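Peptidoglycan glycosyltransferase (Atopobium parvulum, PDB 4OVD) belongs to the penicillin-binding protein family, pairing a dimerisation domain with a transpeptidase domain. Local coordinates at residues E371-K375 / F376-H380; L414-F418 / I419-R423; D454-S458 / S459-A463. One frame throughout, in Å; residues are numbered along the deposited sequence.

In the fold
All three contacts are local and lie in the transpeptidase domain, each where a helix meets a loop: contact 1 at the C-terminal end of helix 366-375, contacts 2 and 3 at the starts of helices 418-429 and 458-474. Contact 2 is the core one, its centre about 7 Å from the centre of the chain, with every touching residue buried; the centres of contacts 1 and 3, about 15 and 20 Å from it, are partly exposed. Accordingly, contact 2 has apolar side chains around the buried amide of Q420, contact 1 adds a histidine-carboxylate bond, and contact 3 relies on serine and threonine hydroxyls. Contact 1 touches both others, through G379 and Q420 and through F376 with V455 and I456, whereas contacts 2 and 3 have their nearest atoms about 7 Å apart.

Contact 1. Residues E371-K375 / F376-H380; sequences EGIDK and FGIGH
I373 and I378 form the tight side of this helix end: CG2 of I373 presses on CB of I378 at 3.4 Å, closer than usual for two carbons. That methyl lies anti to the backbone N of I373 and beside its carbonyl carbon (CG1 takes chi1 -73°), which directs it at the chain returning after the helix. I373 O accepts from I378 N at 2.9 Å, so one residue receives I378 through both backbone and side chain. Next, D374 O takes G377 N at 3.0 Å. G377, with phi 81°, is the first residue to leave helical geometry, and these two bonds back into the last turn define a Schellman motif; a type II turn from G377 to H380 follows. F376 ends the regular pattern with N bound to G372 O at 2.8 Å, and its ring is packed by I300 and S303 of helix 298-307 and by A424 and A427 of helix 418-429. On the exposed side the side chains meet through a single hydrogen bond: H380 NE2 donates to D374 OD1 at 2.9 Å, nearly in the imidazole plane but from above the carboxylate, the two planes standing 76° apart.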
ATOM      1  N   GLU A 371     -19.840   7.396   5.217  1.00 37.13           N
ATOM      2  CA  GLU A 371     -20.215   5.991   5.024  1.00 40.47           C
ATOM      3  C   GLU A 371     -19.339   5.332   3.995  1.00 38.02           C
ATOM      4  O   GLU A 371     -18.939   4.193   4.170  1.00 38.02           O
ATOM      5  CB  GLU A 371     -21.685   5.824   4.633  1.00 45.16           C
ATOM      6  CG  GLU A 371     -22.594   6.058   5.839  1.00 57.46           C
ATOM      7  CD  GLU A 371     -24.054   6.188   5.463  1.00 68.01           C
ATOM      8  OE1 GLU A 371     -24.370   6.313   4.251  1.00 77.31           O
ATOM      9  OE2 GLU A 371     -24.874   6.211   6.398  1.00 64.89           O
ATOM     10  N   GLY A 372     -18.964   6.072   2.955  1.00 35.74           N
ATOM     11  CA  GLY A 372     -18.127   5.494   1.925  1.00 35.52           C
ATOM     12  C   GLY A 372     -16.719   5.219   2.400  1.00 35.05           C
ATOM     13  O   GLY A 372     -16.146   4.218   2.016  1.00 34.69           O
ATOM     14  N   ILE A 373     -16.125   6.185   3.096  1.00 35.80           N
ATOM     15  CA  ILE A 373     -14.781   6.055   3.656  1.00 39.02           C
ATOM     16  C   ILE A 373     -14.715   4.763   4.440  1.00 36.99           C
ATOM     17  O   ILE A 373     -13.744   3.997   4.357  1.00 33.62           O
ATOM     18  CB  ILE A 373     -14.550   7.190   4.701  1.00 43.64           C
ATOM     19  CG1 ILE A 373     -14.369   8.492   3.984  1.00 51.97           C
ATOM     20  CG2 ILE A 373     -13.382   6.980   5.617  1.00 52.93           C
ATOM     21  CD1 ILE A 373     -13.594   8.369   2.731  1.00 44.33           C
ATOM     22  N   ASP A 374     -15.769   4.549   5.230  1.00 39.86           N
ATOM     23  CA  ASP A 374     -15.864   3.408   6.100  1.00 40.69           C
ATOM     24  C   ASP A 374     -16.006   2.131   5.287  1.00 45.32           C
ATOM     25  O   ASP A 374     -15.339   1.156   5.551  1.00 40.47           O
ATOM     26  CB  ASP A 374     -17.043   3.594   7.029  1.00 48.94           C
ATOM     27  CG  ASP A 374     -17.033   2.625   8.154  1.00 59.96           C
ATOM     28  OD1 ASP A 374     -16.290   2.896   9.122  1.00 66.03           O
ATOM     29  OD2 ASP A 374     -17.800   1.643   8.096  1.00 66.15           O
ATOM     30  N   LYS A 375     -16.850   2.149   4.259  1.00 40.01           N
ATOM     31  CA  LYS A 375     -17.017   0.983   3.449  1.00 40.26           C
ATOM     32  C   LYS A 375     -15.687   0.652   2.754  1.00 36.62           C
ATOM     33  O   LYS A 375     -15.370  -0.503   2.551  1.00 35.47           O
ATOM     34  CB  LYS A 375     -18.096   1.328   2.410  1.00 53.63           C
ATOM     35  CG  LYS A 375     -18.903   0.189   1.834  1.00 62.12           C
ATOM     36  CD  LYS A 375     -20.084   0.773   1.073  1.00 69.54           C
ATOM     37  CE  LYS A 375     -21.196  -0.236   0.816  1.00 83.98           C
ATOM     38  NZ  LYS A 375     -20.732  -1.474   0.136  1.00 90.83           N
ATOM     39  N   PHE A 376     -14.907   1.676   2.370  1.00 33.77           N
ATOM     40  CA  PHE A 376     -13.617   1.456   1.718  1.00 34.68           C
ATOM     41  C   PHE A 376     -12.526   0.990   2.681  1.00 36.15           C
ATOM     42  O   PHE A 376     -11.339   0.819   2.264  1.00 38.93           O
ATOM     43  CB  PHE A 376     -13.141   2.711   1.012  1.00 31.95           C
ATOM     44  CG  PHE A 376     -13.492   2.799  -0.451  1.00 36.90           C
ATOM     45  CD1 PHE A 376     -12.737   2.096  -1.376  1.00 38.59           C
ATOM     46  CD2 PHE A 376     -14.509   3.622  -0.921  1.00 32.17           C
ATOM     47  CE1 PHE A 376     -12.982   2.193  -2.736  1.00 37.35           C
ATOM     48  CE2 PHE A 376     -14.745   3.730  -2.269  1.00 38.20           C
ATOM     49  CZ  PHE A 376     -13.982   3.013  -3.186  1.00 35.22           C
ATOM     50  N   GLY A 377     -12.880   0.814   3.954  1.00 34.94           N
ATOM     51  CA  GLY A 377     -11.904   0.340   4.964  1.00 34.70           C
ATOM     52  C   GLY A 377     -10.968   1.434   5.532  1.00 34.60           C
ATOM     53  O   GLY A 377     -10.032   1.128   6.277  1.00 31.91           O
ATOM     54  N   ILE A 378     -11.250   2.699   5.241  1.00 30.99           N
ATOM     55  CA  ILE A 378     -10.363   3.780   5.685  1.00 29.36           C
ATOM     56  C   ILE A 378     -10.505   3.925   7.161  1.00 30.68           C
ATOM     57  O   ILE A 378     -11.596   4.061   7.640  1.00 33.60           O
ATOM     58  CB  ILE A 378     -10.673   5.085   4.974  1.00 31.50           C
ATOM     59  CG1 ILE A 378     -10.550   4.896   3.462  1.00 34.20           C
ATOM     60  CG2 ILE A 378      -9.707   6.170   5.450  1.00 34.62           C
ATOM     61  CD1 ILE A 378      -9.238   4.245   3.037  1.00 31.08           C
ATOM     62  N   GLY A 379      -9.391   3.850   7.902  1.00 33.97           N
ATOM     63  CA  GLY A 379      -9.467   3.881   9.331  1.00 34.66           C
ATOM     64  C   GLY A 379      -9.663   2.503   9.940  1.00 36.75           C
ATOM     65  O   GLY A 379      -9.935   2.405  11.099  1.00 36.60           O
ATOM     66  N   HIS A 380      -9.532   1.436   9.158  1.00 35.74           N
ATOM     67  CA  HIS A 380      -9.674   0.074   9.657  1.00 40.89           C
ATOM     68  C   HIS A 380      -8.474  -0.691   9.178  1.00 39.84           C
ATOM     69  O   HIS A 380      -7.999  -0.474   8.052  1.00 40.62           O
ATOM     70  CB  HIS A 380     -10.922  -0.599   9.055  1.00 47.65           C
ATOM     71  CG  HIS A 380     -12.206   0.037   9.460  1.00 62.48           C
ATOM     72  ND1 HIS A 380     -12.988  -0.459  10.476  1.00 68.38           N
ATOM     73  CD2 HIS A 380     -12.855   1.125   8.979  1.00 73.31           C
ATOM     74  CE1 HIS A 380     -14.070   0.291  10.599  1.00 80.72           C
ATOM     75  NE2 HIS A 380     -14.008   1.263   9.707  1.00 79.81           N
TER

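Contact 2. Residues L414-F418 / I419-R423; sequences LAIPF and IQVIR
Q420 sets its side chain across I416 and P417, at a slant to each. Its OE1 approaches I416 CG2 to 3.4 Å, while NE2 sits 3.7 Å from P417 CD, so the two ends of the amide meet different residues. Beyond CG the chain is extended (chi2 -174°), which brings the amide up against CG and CD of the pyrrolidine ring. The CG1-CD1 branch of I416 turns elsewhere: its CD1 reaches V421 CG2 at 3.8 Å, the side chains crossing at about a right angle. F418 CD1 also meets V421 CG2, at 4.0 Å, with ring and valine side by side and pointing the same way. Here a loop enters helix 418-429, which packs through I422 on strands 248-253 and 525-532 of the five-stranded antiparallel sheet. Backbone bonds set its first turn: P417 O accepts Q420 N at 3.0 Å, and F418 O accepts I422 N at 2.9 Å with an N-H...O angle of 169°. The V421 N bond to F418 O is weak, bent to 121°. Farther out, the buried amide of Q420 is fixed by hydrogen bonds from G379 N to OE1 and from NE2 to T391 O. The F418 ring meets those of Y291 and Y528.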
ATOM      1  N   LEU A 414      -6.883  13.484   7.876  1.00 32.72           N
ATOM      2  CA  LEU A 414      -6.821  12.120   8.361  1.00 35.39           C
ATOM      3  C   LEU A 414      -5.410  11.638   8.127  1.00 32.64           C
ATOM      4  O   LEU A 414      -4.722  12.152   7.291  1.00 34.09           O
ATOM      5  CB  LEU A 414      -7.740  11.154   7.629  1.00 34.97           C
ATOM      6  CG  LEU A 414      -8.023  11.078   6.124  1.00 41.65           C
ATOM      7  CD1 LEU A 414      -7.234  11.886   5.162  1.00 36.73           C
ATOM      8  CD2 LEU A 414      -8.363   9.682   5.610  1.00 41.65           C
ATOM      9  N   ALA A 415      -5.033  10.583   8.817  1.00 31.59           N
ATOM     10  CA  ALA A 415      -3.709  10.034   8.668  1.00 29.98           C
ATOM     11  C   ALA A 415      -3.880   8.544   8.733  1.00 28.67           C
ATOM     12  O   ALA A 415      -4.408   7.966   9.758  1.00 33.23           O
ATOM     13  CB  ALA A 415      -2.841  10.528   9.795  1.00 29.39           C
ATOM     14  N   ILE A 416      -3.364   7.892   7.695  1.00 27.46           N
ATOM     15  CA  ILE A 416      -3.482   6.467   7.547  1.00 27.74           C
ATOM     16  C   ILE A 416      -2.254   5.885   6.899  1.00 29.62           C
ATOM     17  O   ILE A 416      -1.507   6.590   6.251  1.00 27.99           O
ATOM     18  CB  ILE A 416      -4.704   6.137   6.659  1.00 28.34           C
ATOM     19  CG1 ILE A 416      -4.540   6.770   5.286  1.00 31.27           C
ATOM     20  CG2 ILE A 416      -5.976   6.526   7.394  1.00 31.71           C
ATOM     21  CD1 ILE A 416      -5.737   6.690   4.324  1.00 35.49           C
ATOM     22  N   PRO A 417      -2.050   4.589   7.065  1.00 31.14           N
ATOM     23  CA  PRO A 417      -0.952   3.958   6.391  1.00 29.00           C
ATOM     24  C   PRO A 417      -1.366   3.814   4.960  1.00 29.22           C
ATOM     25  O   PRO A 417      -2.565   3.592   4.695  1.00 30.89           O
ATOM     26  CB  PRO A 417      -0.884   2.564   7.055  1.00 33.70           C
ATOM     27  CG  PRO A 417      -2.238   2.324   7.571  1.00 34.73           C
ATOM     28  CD  PRO A 417      -2.787   3.655   7.939  1.00 34.86           C
ATOM     29  N   PHE A 418      -0.402   3.843   4.049  1.00 28.87           N
ATOM     30  CA  PHE A 418      -0.699   3.742   2.641  1.00 31.20           C
ATOM     31  C   PHE A 418      -1.305   2.387   2.242  1.00 29.63           C
ATOM     32  O   PHE A 418      -2.024   2.305   1.254  1.00 31.50           O
ATOM     33  CB  PHE A 418       0.463   4.129   1.764  1.00 35.22           C
ATOM     34  CG  PHE A 418       0.634   5.632   1.622  1.00 34.21           C
ATOM     35  CD1 PHE A 418      -0.241   6.376   0.863  1.00 35.95           C
ATOM     36  CD2 PHE A 418       1.674   6.272   2.245  1.00 30.40           C
ATOM     37  CE1 PHE A 418      -0.115   7.758   0.758  1.00 43.34           C
ATOM     38  CE2 PHE A 418       1.768   7.648   2.202  1.00 35.55           C
ATOM     39  CZ  PHE A 418       0.904   8.392   1.453  1.00 32.50           C
ATOM     40  N   ILE A 419      -1.077   1.353   3.052  1.00 32.68           N
ATOM     41  CA  ILE A 419      -1.658   0.051   2.772  1.00 31.67           C
ATOM     42  C   ILE A 419      -3.210   0.129   2.731  1.00 31.43           C
ATOM     43  O   ILE A 419      -3.878  -0.623   1.977  1.00 33.40           O
ATOM     44  CB  ILE A 419      -1.157  -1.037   3.750  1.00 31.14           C
ATOM     45  CG1 ILE A 419      -1.468  -2.453   3.196  1.00 37.32           C
ATOM     46  CG2 ILE A 419      -1.743  -0.817   5.122  1.00 33.33           C
ATOM     47  CD1 ILE A 419      -0.735  -2.820   1.885  1.00 38.42           C
ATOM     48  N   GLN A 420      -3.778   1.113   3.414  1.00 32.15           N
ATOM     49  CA  GLN A 420      -5.212   1.307   3.367  1.00 29.29           C
ATOM     50  C   GLN A 420      -5.641   1.902   2.025  1.00 32.37           C
ATOM     51  O   GLN A 420      -6.717   1.590   1.478  1.00 30.73           O
ATOM     52  CB  GLN A 420      -5.652   2.234   4.494  1.00 30.63           C
ATOM     53  CG  GLN A 420      -5.716   1.529   5.834  1.00 34.08           C
ATOM     54  CD  GLN A 420      -6.285   2.390   6.927  1.00 32.47           C
ATOM     55  OE1 GLN A 420      -6.995   3.413   6.676  1.00 33.72           O
ATOM     56  NE2 GLN A 420      -6.023   1.978   8.162  1.00 37.87           N
ATOM     57  N   VAL A 421      -4.785   2.752   1.485  1.00 31.94           N
ATOM     58  CA  VAL A 421      -5.057   3.370   0.198  1.00 30.20           C
ATOM     59  C   VAL A 421      -4.954   2.311  -0.860  1.00 31.98           C
ATOM     60  O   VAL A 421      -5.813   2.211  -1.748  1.00 32.40           O
ATOM     61  CB  VAL A 421      -4.091   4.512  -0.110  1.00 39.44           C
ATOM     62  CG1 VAL A 421      -4.388   5.083  -1.478  1.00 39.46           C
ATOM     63  CG2 VAL A 421      -4.213   5.593   0.974  1.00 34.84           C
ATOM     64  N   ILE A 422      -3.892   1.520  -0.780  1.00 32.87           N
ATOM     65  CA  ILE A 422      -3.676   0.453  -1.715  1.00 33.54           C
ATOM     66  C   ILE A 422      -4.862  -0.472  -1.690  1.00 33.27           C
ATOM     67  O   ILE A 422      -5.415  -0.821  -2.722  1.00 34.01           O
ATOM     68  CB  ILE A 422      -2.375  -0.286  -1.353  1.00 37.25           C
ATOM     69  CG1 ILE A 422      -1.158   0.645  -1.572  1.00 32.42           C
ATOM     70  CG2 ILE A 422      -2.240  -1.539  -2.150  1.00 39.91           C
ATOM     71  CD1 ILE A 422       0.128   0.063  -1.108  1.00 38.89           C
ATOM     72  N   ARG A 423      -5.306  -0.824  -0.506  1.00 35.50           N
ATOM     73  CA  ARG A 423      -6.411  -1.734  -0.393  1.00 34.80           C
ATOM     74  C   ARG A 423      -7.655  -1.120  -1.054  1.00 38.64           C
ATOM     75  O   ARG A 423      -8.401  -1.792  -1.765  1.00 32.38           O
ATOM     76  CB  ARG A 423      -6.670  -2.099   1.049  1.00 35.99           C
ATOM     77  CG  ARG A 423      -7.802  -3.079   1.192  1.00 36.50           C
ATOM     78  CD  ARG A 423      -8.165  -3.357   2.628  1.00 36.95           C
ATOM     79  NE  ARG A 423      -9.247  -4.348   2.639  1.00 39.38           N
ATOM     80  CZ  ARG A 423     -10.166  -4.446   3.589  1.00 42.78           C
ATOM     81  NH1 ARG A 423     -10.214  -3.573   4.600  1.00 40.96           N
ATOM     82  NH2 ARG A 423     -11.086  -5.390   3.495  1.00 42.88           N
TER

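Contact 3. Residues D454-S458 / S459-A463; sequences DVISS and STASA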
ATOM      1  N   ASP A 454     -17.409  -6.248  -1.089  1.00 46.79           N
ATOM      2  CA  ASP A 454     -17.977  -5.512  -2.227  1.00 52.41           C
ATOM      3  C   ASP A 454     -18.154  -4.095  -1.774  1.00 50.41           C
ATOM      4  O   ASP A 454     -18.942  -3.818  -0.898  1.00 60.18           O
ATOM      5  CB  ASP A 454     -19.315  -6.083  -2.667  1.00 63.11           C
ATOM      6  CG  ASP A 454     -19.186  -7.472  -3.254  1.00 63.96           C
ATOM      7  OD1 ASP A 454     -18.047  -7.993  -3.371  1.00 59.31           O
ATOM      8  OD2 ASP A 454     -20.226  -8.028  -3.610  1.00 75.89           O
ATOM      9  N   VAL A 455     -17.392  -3.199  -2.352  1.00 42.61           N
ATOM     10  CA  VAL A 455     -17.423  -1.812  -1.920  1.00 43.36           C
ATOM     11  C   VAL A 455     -18.218  -0.927  -2.863  1.00 39.00           C
ATOM     12  O   VAL A 455     -18.992  -0.111  -2.431  1.00 43.25           O
ATOM     13  CB  VAL A 455     -15.956  -1.325  -1.723  1.00 43.44           C
ATOM     14  CG1 VAL A 455     -15.904   0.107  -1.300  1.00 46.65           C
ATOM     15  CG2 VAL A 455     -15.307  -2.200  -0.684  1.00 45.49           C
ATOM     16  N   ILE A 456     -17.947  -1.043  -4.144  1.00 37.61           N
ATOM     17  CA  ILE A 456     -18.653  -0.300  -5.177  1.00 39.19           C
ATOM     18  C   ILE A 456     -19.056  -1.281  -6.283  1.00 39.91           C
ATOM     19  O   ILE A 456     -18.546  -2.408  -6.344  1.00 37.00           O
ATOM     20  CB  ILE A 456     -17.763   0.788  -5.788  1.00 35.91           C
ATOM     21  CG1 ILE A 456     -16.487   0.175  -6.294  1.00 34.68           C
ATOM     22  CG2 ILE A 456     -17.430   1.872  -4.761  1.00 38.45           C
ATOM     23  CD1 ILE A 456     -15.540   1.188  -6.830  1.00 38.35           C
ATOM     24  N   SER A 457     -19.951  -0.869  -7.163  1.00 39.97           N
ATOM     25  CA  SER A 457     -20.319  -1.744  -8.304  1.00 42.08           C
ATOM     26  C   SER A 457     -19.207  -1.780  -9.349  1.00 43.80           C
ATOM     27  O   SER A 457     -18.322  -0.919  -9.385  1.00 36.34           O
ATOM     28  CB  SER A 457     -21.535  -1.186  -9.015  1.00 44.55           C
ATOM     29  OG  SER A 457     -21.227   0.049  -9.621  1.00 47.62           O
ATOM     30  N   SER A 458     -19.303  -2.721 -10.275  1.00 41.46           N
ATOM     31  CA  SER A 458     -18.323  -2.843 -11.330  1.00 43.34           C
ATOM     32  C   SER A 458     -18.431  -1.661 -12.268  1.00 45.47           C
ATOM     33  O   SER A 458     -17.440  -1.293 -12.902  1.00 41.66           O
ATOM     34  CB  SER A 458     -18.485  -4.161 -12.130  1.00 48.82           C
ATOM     35  OG  SER A 458     -19.808  -4.303 -12.555  1.00 55.61           O
ATOM     36  N   SER A 459     -19.633  -1.115 -12.419  1.00 42.26           N
ATOM     37  CA  SER A 459     -19.784   0.056 -13.278  1.00 43.61           C
ATOM     38  C   SER A 459     -19.016   1.242 -12.694  1.00 43.38           C
ATOM     39  O   SER A 459     -18.368   1.972 -13.438  1.00 36.89           O
ATOM     40  CB  SER A 459     -21.235   0.424 -13.510  1.00 46.82           C
ATOM     41  OG  SER A 459     -21.918   0.649 -12.300  1.00 60.61           O
ATOM     42  N   THR A 460     -19.167   1.503 -11.401  1.00 34.59           N
ATOM     43  CA  THR A 460     -18.409   2.580 -10.759  1.00 35.53           C
ATOM     44  C   THR A 460     -16.911   2.348 -10.928  1.00 33.48           C
ATOM     45  O   THR A 460     -16.225   3.280 -11.254  1.00 36.69           O
ATOM     46  CB  THR A 460     -18.791   2.654  -9.290  1.00 37.36           C
ATOM     47  OG1 THR A 460     -20.201   2.901  -9.218  1.00 42.51           O
ATOM     48  CG2 THR A 460     -18.012   3.698  -8.586  1.00 40.88           C
ATOM     49  N   ALA A 461     -16.427   1.107 -10.679  1.00 32.24           N
ATOM     50  CA  ALA A 461     -15.054   0.737 -10.850  1.00 34.02           C
ATOM     51  C   ALA A 461     -14.565   1.051 -12.242  1.00 37.75           C
ATOM     52  O   ALA A 461     -13.503   1.618 -12.390  1.00 34.83           O
ATOM     53  CB  ALA A 461     -14.798  -0.708 -10.529  1.00 36.43           C
ATOM     54  N   SER A 462     -15.358   0.733 -13.249  1.00 35.47           N
ATOM     55  CA  SER A 462     -15.023   1.044 -14.609  1.00 35.98           C
ATOM     56  C   SER A 462     -14.956   2.545 -14.892  1.00 35.33           C
ATOM     57  O   SER A 462     -14.108   2.969 -15.630  1.00 34.62           O
ATOM     58  CB  SER A 462     -16.085   0.443 -15.567  1.00 42.93           C
ATOM     59  OG  SER A 462     -16.031  -0.947 -15.458  1.00 48.44           O
ATOM     60  N   ALA A 463     -15.872   3.346 -14.355  1.00 37.16           N
ATOM     61  CA  ALA A 463     -15.836   4.783 -14.586  1.00 36.28           C
ATOM     62  C   ALA A 463     -14.564   5.344 -13.887  1.00 37.69           C
ATOM     63  O   ALA A 463     -13.879   6.156 -14.450  1.00 35.29           O
ATOM     64  CB  ALA A 463     -17.089   5.437 -14.019  1.00 41.06           C
TER
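Chi1 of 66° at S457 sets OG between its own backbone N and carbonyl carbon, and S459 repeats the choice; the two hydroxyls thereby meet at 2.8 Å, S457 OG to S459 OG, in a hydrogen bond that either could donate. T460 turns the other way (chi1 -59°), OG1 anti to its carbonyl carbon, which places OG1 3.1 Å from S457 OG, though the assignment of the serine proton to this oxygen is not settled. T460 CG2, the remaining branch, is directed at I456, where it lies 3.9 Å from I456 CD1. That same CD1 also approaches A461 CB at 4.2 Å, giving the helix start an apolar patch beside the hydroxyls. S457 occupies the N-cap position of helix 458-474: the residue precedes the first turn, and its carbonyl begins the helical pattern, S457 O accepting A461 N at 3.1 Å along a nearly straight N-H...O line of 171°. One residue on, S458 O is gripped twice by S462, by N at 2.9 Å and by OG also at 2.9 Å. The two donors arrive from opposite faces of the carbonyl plane, an arrangement in which the serine hydroxyl folds back onto its own helix. Helix 298-307 lies against this start, and its D307 binds through OD1 both T460 OG1 and S457 N, tying the cap residue and the threonine to one carboxylate oxygen. V306 packs on T460, and F376, from the loop after helix 366-375, touches I456.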